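Local atomic coordinates of transcriptional regulator, TetR family (Cytophaga hutchinsonii, PDB entry 3EUP), a protein that probably binds operator DNA as a dimer and regulates transcription, as TetR-family regulators do through an N-terminal helix-turn-helix domain and a C-terminal regulatory domain. Residues Y65-V70 and G106-L111; E18-V23 and T38-L43; F163-L168 and E190-L195. One frame throughout, in Å; residues are numbered along the deposited sequence.

Contact 1. Residues Y65-V70 and G106-L111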
loop_
_atom_site.group_PDB
_atom_site.type_symbol
_atom_site.label_atom_id
_atom_site.label_comp_id
_atom_site.label_asym_id
_atom_site.label_seq_id
_atom_site.Cartn_x
_atom_site.Cartn_y
_atom_site.Cartn_z
ATOM N N TYR A 65 13.412 -13.112 -1.914
ATOM C CA TYR A 65 14.436 -12.461 -2.764
ATOM C C TYR A 65 14.174 -10.953 -2.997
ATOM O O TYR A 65 15.071 -10.124 -2.896
ATOM C CB TYR A 65 14.564 -13.194 -4.101
ATOM C CG TYR A 65 15.448 -12.523 -5.122
ATOM C CD1 TYR A 65 16.765 -12.928 -5.286
ATOM C CD2 TYR A 65 14.953 -11.531 -5.968
ATOM C CE1 TYR A 65 17.574 -12.357 -6.227
ATOM C CE2 TYR A 65 15.791 -10.915 -6.921
ATOM C CZ TYR A 65 17.083 -11.357 -7.054
ATOM O OH TYR A 65 17.943 -10.800 -7.975
ATOM N N ASN A 66 12.943 -10.620 -3.332
ATOM C CA ASN A 66 12.530 -9.226 -3.552
ATOM C C ASN A 66 12.748 -8.310 -2.362
ATOM O O ASN A 66 13.369 -7.232 -2.479
ATOM C CB ASN A 66 11.056 -9.181 -3.993
ATOM C CG ASN A 66 10.889 -9.511 -5.464
ATOM O OD1 ASN A 66 9.847 -10.021 -5.890
ATOM N ND2 ASN A 66 11.924 -9.250 -6.241
ATOM N N TRP A 67 12.247 -8.754 -1.215
ATOM C CA TRP A 67 12.432 -8.036 0.011
ATOM C C TRP A 67 13.893 -8.127 0.485
ATOM O O TRP A 67 14.431 -7.146 0.976
ATOM C CB TRP A 67 11.442 -8.519 1.065
ATOM C CG TRP A 67 11.535 -7.739 2.315
ATOM C CD1 TRP A 67 11.998 -8.176 3.519
ATOM C CD2 TRP A 67 11.256 -6.345 2.471
ATOM N NE1 TRP A 67 11.956 -7.157 4.430
ATOM C CE2 TRP A 67 11.516 -6.019 3.806
ATOM C CE3 TRP A 67 10.769 -5.350 1.612
ATOM C CZ2 TRP A 67 11.295 -4.750 4.314
ATOM C CZ3 TRP A 67 10.549 -4.087 2.115
ATOM C CH2 TRP A 67 10.808 -3.800 3.453
ATOM N N GLY A 68 14.535 -9.284 0.333
ATOM C CA GLY A 68 15.961 -9.388 0.670
ATOM C C GLY A 68 16.776 -8.348 -0.118
ATOM O O GLY A 68 17.761 -7.770 0.386
ATOM N N HIS A 69 16.365 -8.106 -1.364
ATOM C CA HIS A 69 17.015 -7.097 -2.174
ATOM C C HIS A 69 16.796 -5.693 -1.616
ATOM O O HIS A 69 17.755 -4.891 -1.564
ATOM C CB HIS A 69 16.526 -7.140 -3.603
ATOM C CG HIS A 69 17.279 -6.230 -4.508
ATOM N ND1 HIS A 69 16.828 -4.969 -4.840
ATOM C CD2 HIS A 69 18.481 -6.368 -5.109
ATOM C CE1 HIS A 69 17.710 -4.383 -5.628
ATOM N NE2 HIS A 69 18.722 -5.210 -5.806
ATOM N N VAL A 70 15.569 -5.380 -1.185
ATOM C CA VAL A 70 15.326 -4.059 -0.613
ATOM C C VAL A 70 16.164 -3.908 0.667
ATOM O O VAL A 70 16.767 -2.872 0.886
ATOM C CB VAL A 70 13.832 -3.793 -0.279
ATOM C CG1 VAL A 70 13.683 -2.450 0.490
ATOM C CG2 VAL A 70 12.983 -3.794 -1.534
ATOM N N GLY A 106 8.364 -3.600 -10.334
ATOM C CA GLY A 106 7.038 -3.660 -9.684
ATOM C C GLY A 106 6.923 -2.972 -8.336
ATOM O O GLY A 106 5.822 -2.889 -7.783
ATOM N N GLY A 107 8.035 -2.492 -7.778
ATOM C CA GLY A 107 7.992 -1.651 -6.584
ATOM C C GLY A 107 8.178 -2.456 -5.320
ATOM O O GLY A 107 8.917 -3.458 -5.324
ATOM N N CYS A 108 7.512 -2.037 -4.245
ATOM C CA CYS A 108 7.785 -2.580 -2.935
ATOM C C CYS A 108 7.077 -3.909 -2.774
ATOM O O CYS A 108 5.848 -3.962 -2.853
ATOM C CB CYS A 108 7.324 -1.648 -1.819
ATOM S SG CYS A 108 7.681 -2.274 -0.172
ATOM N N PRO A 109 7.853 -4.993 -2.549
ATOM C CA PRO A 109 7.205 -6.288 -2.345
ATOM C C PRO A 109 6.368 -6.371 -1.059
ATOM O O PRO A 109 5.452 -7.205 -0.958
ATOM C CB PRO A 109 8.362 -7.270 -2.317
ATOM C CG PRO A 109 9.582 -6.457 -1.986
ATOM C CD PRO A 109 9.325 -5.085 -2.551
ATOM N N LEU A 110 6.677 -5.527 -0.074
ATOM C CA LEU A 110 5.986 -5.606 1.192
ATOM C C LEU A 110 4.579 -5.052 0.989
ATOM O O LEU A 110 3.573 -5.680 1.365
ATOM C CB LEU A 110 6.796 -4.855 2.247
ATOM C CG LEU A 110 6.247 -4.589 3.618
ATOM C CD1 LEU A 110 7.379 -3.990 4.487
ATOM C CD2 LEU A 110 5.055 -3.661 3.499
ATOM N N LEU A 111 4.521 -3.899 0.324
ATOM C CA LEU A 111 3.260 -3.331 -0.070
ATOM C C LEU A 111 2.525 -4.284 -0.996
ATOM O O LEU A 111 1.397 -4.583 -0.767
ATOM C CB LEU A 111 3.588 -2.004 -0.742
ATOM C CG LEU A 111 2.577 -0.988 -1.100
ATOM C CD1 LEU A 111 1.700 -0.559 0.102
ATOM C CD2 LEU A 111 3.362 0.229 -1.704
#
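P109 packs its ring against the backbone of helix 55-78, and W67 flanks it on one side. The tight part is centred on CG of the proline, which lies 3.6 Å from W67 N, while P109 CB reaches N66 CB at 3.7 Å. The same P109 CG meets the indole at its edge, close to the ring plane, 3.9 Å from W67 CE3, and the two side chains cross at about a right angle. With CG anti to the backbone N (chi1 -176°), the W67 indole swings toward helix 109-117 and runs alongside L110, whose CD1 comes within 3.6 Å of W67 CH2. The fit is looser elsewhere: V70 CG2 stays 4.0 Å from P109 CD, and C108 SG, whose position is less sure, makes only a tentative, oblique approach to the indole. Neither loose side faces solvent, since all six touching residues are buried. A serine in place of W67 would probably open a gap beside P109 and take the indole away from L110 CD1. C108 is the N-cap of helix 109-117, and P109 and L110 of its first turn face helix 55-78. Around this apolar joint, N66 packs on helix 10-31, W67 and L110 on helix 122-148, and C108 on helix 158-179; L110 also touches L174 of the second subunit.

Contact 2. Residues E18-V23 and T38-L43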
loop_
_atom_site.group_PDB
_atom_site.type_symbol
_atom_site.label_atom_id
_atom_site.label_comp_id
_atom_site.label_asym_id
_atom_site.label_seq_id
_atom_site.Cartn_x
_atom_site.Cartn_y
_atom_site.Cartn_z
ATOM N N GLU A 18 15.328 -15.661 -9.349
ATOM C CA GLU A 18 15.747 -14.396 -9.968
ATOM C C GLU A 18 14.897 -14.012 -11.171
ATOM O O GLU A 18 14.557 -12.859 -11.325
ATOM C CB GLU A 18 17.238 -14.459 -10.349
ATOM C CG GLU A 18 18.069 -14.391 -9.100
ATOM C CD GLU A 18 19.518 -14.610 -9.291
ATOM O OE1 GLU A 18 20.002 -14.616 -10.469
ATOM O OE2 GLU A 18 20.163 -14.766 -8.219
ATOM N N SER A 19 14.542 -14.994 -11.996
ATOM C CA SER A 19 13.821 -14.756 -13.241
ATOM C C SER A 19 12.373 -14.464 -12.985
ATOM O O SER A 19 11.745 -13.712 -13.741
ATOM C CB SER A 19 13.858 -16.006 -14.126
ATOM O OG SER A 19 15.174 -16.267 -14.509
ATOM N N THR A 20 11.807 -15.118 -11.972
ATOM C CA THR A 20 10.375 -15.027 -11.788
ATOM C C THR A 20 9.958 -14.015 -10.753
ATOM O O THR A 20 8.794 -13.665 -10.728
ATOM C CB THR A 20 9.730 -16.369 -11.405
ATOM O OG1 THR A 20 10.211 -16.787 -10.115
ATOM C CG2 THR A 20 10.044 -17.441 -12.492
ATOM N N ALA A 21 10.887 -13.567 -9.909
ATOM C CA ALA A 21 10.572 -12.587 -8.848
ATOM C C ALA A 21 9.951 -11.273 -9.377
ATOM O O ALA A 21 9.053 -10.705 -8.725
ATOM C CB ALA A 21 11.806 -12.289 -7.985
ATOM N N PRO A 22 10.415 -10.765 -10.526
ATOM C CA PRO A 22 9.776 -9.554 -11.093
ATOM C C PRO A 22 8.353 -9.817 -11.578
ATOM O O PRO A 22 7.503 -8.919 -11.536
ATOM C CB PRO A 22 10.674 -9.215 -12.293
ATOM C CG PRO A 22 11.951 -9.880 -12.005
ATOM C CD PRO A 22 11.635 -11.118 -11.262
ATOM N N VAL A 23 8.075 -11.037 -12.036
ATOM C CA VAL A 23 6.729 -11.377 -12.464
ATOM C C VAL A 23 5.842 -11.485 -11.222
ATOM O O VAL A 23 4.711 -10.971 -11.219
ATOM C CB VAL A 23 6.641 -12.722 -13.233
ATOM C CG1 VAL A 23 5.253 -12.918 -13.755
ATOM C CG2 VAL A 23 7.665 -12.766 -14.407
ATOM N N THR A 38 7.364 -20.332 -17.244
ATOM C CA THR A 38 8.155 -20.976 -18.267
ATOM C C THR A 38 8.671 -19.941 -19.277
ATOM O O THR A 38 9.766 -20.109 -19.781
ATOM C CB THR A 38 7.396 -22.124 -18.992
ATOM O OG1 THR A 38 6.263 -21.598 -19.691
ATOM C CG2 THR A 38 6.930 -23.174 -18.022
ATOM N N GLU A 39 7.911 -18.876 -19.571
ATOM C CA GLU A 39 8.436 -17.816 -20.439
ATOM C C GLU A 39 9.551 -17.038 -19.754
ATOM O O GLU A 39 10.583 -16.789 -20.349
ATOM C CB GLU A 39 7.375 -16.817 -20.886
ATOM C CG GLU A 39 6.375 -17.327 -21.924
ATOM C CD GLU A 39 5.373 -16.221 -22.364
ATOM O OE1 GLU A 39 5.559 -15.032 -21.957
ATOM O OE2 GLU A 39 4.430 -16.540 -23.140
ATOM N N ALA A 40 9.339 -16.658 -18.507
ATOM C CA ALA A 40 10.338 -15.884 -17.722
ATOM C C ALA A 40 11.663 -16.653 -17.542
ATOM O O ALA A 40 12.729 -16.062 -17.625
ATOM C CB ALA A 40 9.764 -15.493 -16.362
ATOM N N THR A 41 11.575 -17.965 -17.342
ATOM C CA THR A 41 12.753 -18.774 -17.082
ATOM C C THR A 41 13.348 -19.387 -18.368
ATOM O O THR A 41 14.501 -19.817 -18.379
ATOM C CB THR A 41 12.404 -19.931 -16.099
ATOM O OG1 THR A 41 11.476 -20.842 -16.731
ATOM C CG2 THR A 41 11.819 -19.384 -14.784
ATOM N N ASN A 42 12.552 -19.451 -19.435
ATOM C CA ASN A 42 12.825 -20.308 -20.602
ATOM C C ASN A 42 13.105 -21.778 -20.218
ATOM O O ASN A 42 13.942 -22.414 -20.837
ATOM C CB ASN A 42 13.996 -19.761 -21.469
ATOM C CG ASN A 42 13.960 -20.289 -22.907
ATOM O OD1 ASN A 42 12.893 -20.442 -23.467
ATOM N ND2 ASN A 42 15.131 -20.583 -23.501
ATOM N N LEU A 43 12.432 -22.282 -19.185
ATOM C CA LEU A 43 12.594 -23.659 -18.720
ATOM C C LEU A 43 11.275 -24.359 -18.769
ATOM O O LEU A 43 10.236 -23.719 -18.707
ATOM C CB LEU A 43 13.064 -23.719 -17.262
ATOM C CG LEU A 43 14.407 -23.085 -16.932
ATOM C CD1 LEU A 43 14.793 -23.357 -15.484
ATOM C CD2 LEU A 43 15.448 -23.601 -17.838
#
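Two threonine methyls are pressed together unusually closely where T20 meets T41: CG2 of T20 lies 3.5 Å from CG2 of T41, tighter than normal van der Waals contact. The pair joins helix 10-31 to helix 34-41 in the N-terminal helix-turn-helix domain of the TetR family. Both threonines hold OG1 between the backbone N and the carbonyl carbon (chi1 65° and 66°), which turns each methyl toward the other helix and each hydroxyl back to its own, T20 OG1 bonding to I16 O and T41 OG1 to L37 O. The hydroxyls are thus satisfied within their own helices, and methyls and backbone carbonyls do the touching. S19 OG likewise bonds back to its own helix, at F15 O, though from a different rotamer, while S19 CB rests 3.7 Å from A40 O and 4.0 Å from T41 CG2. A40 points its methyl at helix 10-31, between S19 O at 3.7 Å and V23 CG2 at 4.0 Å from its CB. These small side chains allow the backbones to come near, with S19 CA and T41 CA 5.7 Å apart. V58 of helix 55-78 and I48 of helix 45-48 pack on T20 and T41 respectively, tying the pair into the core of the domain. Where helix 34-41 ends, N42 takes a positive phi and T41 forms an ST turn, its OG1 accepting from L43 N at 3.0 Å.

Contact 3. Residues F163-L168 and E190-L195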
loop_
_atom_site.group_PDB
_atom_site.type_symbol
_atom_site.label_atom_id
_atom_site.label_comp_id
_atom_site.label_asym_id
_atom_site.label_seq_id
_atom_site.Cartn_x
_atom_site.Cartn_y
_atom_site.Cartn_z
ATOM N N PHE A 163 7.247 3.193 13.471
ATOM C CA PHE A 163 6.054 2.806 12.688
ATOM C C PHE A 163 5.611 3.937 11.773
ATOM O O PHE A 163 5.223 3.674 10.670
ATOM C CB PHE A 163 4.873 2.323 13.537
ATOM C CG PHE A 163 4.992 0.893 13.990
ATOM C CD1 PHE A 163 5.048 -0.139 13.069
ATOM C CD2 PHE A 163 5.035 0.579 15.336
ATOM C CE1 PHE A 163 5.170 -1.443 13.475
ATOM C CE2 PHE A 163 5.153 -0.744 15.769
ATOM C CZ PHE A 163 5.209 -1.761 14.841
ATOM N N SER A 164 5.735 5.181 12.205
ATOM C CA SER A 164 5.340 6.312 11.371
ATOM C C SER A 164 6.209 6.485 10.140
ATOM O O SER A 164 5.700 6.876 9.091
ATOM C CB SER A 164 5.339 7.609 12.162
ATOM O OG SER A 164 4.481 7.448 13.280
ATOM N N MET A 165 7.497 6.204 10.277
ATOM C CA MET A 165 8.469 6.244 9.175
ATOM C C MET A 165 8.043 5.252 8.115
ATOM O O MET A 165 7.996 5.586 6.929
ATOM C CB MET A 165 9.908 5.871 9.658
ATOM C CG MET A 165 10.658 6.923 10.537
ATOM S SD MET A 165 12.313 6.344 11.139
ATOM C CE MET A 165 13.074 6.102 9.516
ATOM N N ILE A 166 7.758 4.028 8.560
ATOM C CA ILE A 166 7.304 2.951 7.702
ATOM C C ILE A 166 6.053 3.345 6.963
ATOM O O ILE A 166 5.968 3.202 5.754
ATOM C CB ILE A 166 7.133 1.646 8.505
ATOM C CG1 ILE A 166 8.533 1.137 8.922
ATOM C CG2 ILE A 166 6.344 0.588 7.670
ATOM C CD1 ILE A 166 8.566 -0.045 9.930
ATOM N N ALA A 167 5.106 3.940 7.676
ATOM C CA ALA A 167 3.894 4.412 7.057
ATOM C C ALA A 167 4.190 5.447 6.010
ATOM O O ALA A 167 3.608 5.434 4.923
ATOM C CB ALA A 167 2.914 4.971 8.116
ATOM N N LEU A 168 5.057 6.386 6.343
ATOM C CA LEU A 168 5.358 7.446 5.422
ATOM C C LEU A 168 6.063 6.960 4.155
ATOM O O LEU A 168 5.765 7.459 3.069
ATOM C CB LEU A 168 6.176 8.531 6.097
ATOM C CG LEU A 168 5.427 9.493 7.023
ATOM C CD1 LEU A 168 6.470 10.377 7.789
ATOM C CD2 LEU A 168 4.427 10.315 6.224
ATOM N N GLU A 190 9.491 14.559 2.142
ATOM C CA GLU A 190 9.763 15.799 2.853
ATOM C C GLU A 190 9.210 15.728 4.303
ATOM O O GLU A 190 9.882 16.135 5.272
ATOM C CB GLU A 190 9.162 16.987 2.079
ATOM C CG GLU A 190 9.835 18.256 2.315
ATOM C CD GLU A 190 9.034 19.461 1.778
ATOM O OE1 GLU A 190 8.344 19.321 0.715
ATOM O OE2 GLU A 190 9.076 20.526 2.467
ATOM N N SER A 191 8.003 15.202 4.466
ATOM C CA SER A 191 7.486 14.993 5.802
ATOM C C SER A 191 8.262 13.919 6.560
ATOM O O SER A 191 8.322 13.992 7.735
ATOM C CB SER A 191 5.980 14.658 5.781
ATOM O OG SER A 191 5.209 15.808 5.416
ATOM N N LEU A 192 8.817 12.902 5.917
ATOM C CA LEU A 192 9.693 11.990 6.646
ATOM C C LEU A 192 10.875 12.761 7.262
ATOM O O LEU A 192 11.210 12.571 8.428
ATOM C CB LEU A 192 10.221 10.909 5.733
ATOM C CG LEU A 192 11.108 9.820 6.313
ATOM C CD1 LEU A 192 10.363 8.959 7.381
ATOM C CD2 LEU A 192 11.553 8.957 5.156
ATOM N N GLU A 193 11.509 13.622 6.481
ATOM C CA GLU A 193 12.557 14.485 7.029
ATOM C C GLU A 193 12.082 15.331 8.213
ATOM O O GLU A 193 12.778 15.447 9.217
ATOM C CB GLU A 193 13.085 15.439 5.957
ATOM C CG GLU A 193 14.037 14.815 4.998
ATOM C CD GLU A 193 15.177 15.767 4.598
ATOM O OE1 GLU A 193 15.029 16.994 4.798
ATOM O OE2 GLU A 193 16.219 15.279 4.088
ATOM N N ASP A 194 10.920 15.957 8.086
ATOM C CA ASP A 194 10.354 16.737 9.200
ATOM C C ASP A 194 10.150 15.866 10.475
ATOM O O ASP A 194 10.403 16.318 11.589
ATOM C CB ASP A 194 9.020 17.379 8.800
ATOM C CG ASP A 194 9.154 18.318 7.597
ATOM O OD1 ASP A 194 10.266 18.853 7.384
ATOM O OD2 ASP A 194 8.162 18.534 6.860
ATOM N N LEU A 195 9.693 14.629 10.317
ATOM C CA LEU A 195 9.488 13.770 11.478
ATOM C C LEU A 195 10.793 13.599 12.249
ATOM O O LEU A 195 10.833 13.743 13.461
ATOM C CB LEU A 195 8.931 12.391 11.050
ATOM C CG LEU A 195 8.555 11.348 12.093
ATOM C CD1 LEU A 195 7.343 11.832 12.939
ATOM C CD2 LEU A 195 8.235 10.031 11.426
#
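L168 lays CD1 over the backbone of helix 182-197, 3.8 Å from L192 CA, and fits between L192 and L195. It belongs to an antiparallel pair of helices in the C-terminal domain, consistent with the four-helix bundle through which TetR-family regulators dimerise: the axes of the two short segments approach to 10.0 Å at 169°, and the second subunit lies against both. The leucines of segment 190-195 answer from the other side. L192 extends CG anti to its own N (chi1 -177°), which carries CD1 across to M165, where it sits 3.8 Å from both CA and CG of that residue; the two side chains cross at about a right angle. L195 uses CD2 in a similar way, touching S164 CB at 3.8 Å and L168 CD1 at 4.1 Å. All of these meetings are between apolar atoms, and the serines turn their hydroxyls elsewhere: S164 OG is hydrogen-bonded to S191 OG of the second subunit, and S191 OG to S164 OG of that subunit. The reciprocal bonds, the packing of L168 on L168 of the second subunit and the salt bridge from D194 to K160 of that subunit place the helix pair in the dimer interface. M165 also packs on L139 of helix 122-148. Across the contact, M165 CG lies 4.0 Å from L195 CD2.

Along the chain, contact 2 closes before contact 1 opens, and contact 3 follows both. Contact 2 lies in the N-terminal helix-turn-helix region and contact 3 in the C-terminal domain, on opposite sides of the chain's centre with their centres about 35 Å apart. Contact 1 sits near that centre, its midpoint about 16 Å from the centre of contact 2 and about 19 Å from that of contact 3. It touches contact 2 directly, Y65 packing on E18 and A21, whereas about 6 Å separates its nearest atoms from contact 3. Helix 158-179, which carries segment 163-168, also packs against segment 106-111. Touching the second subunit as well, contact 1 joins the probable DNA-binding end to the dimer interface.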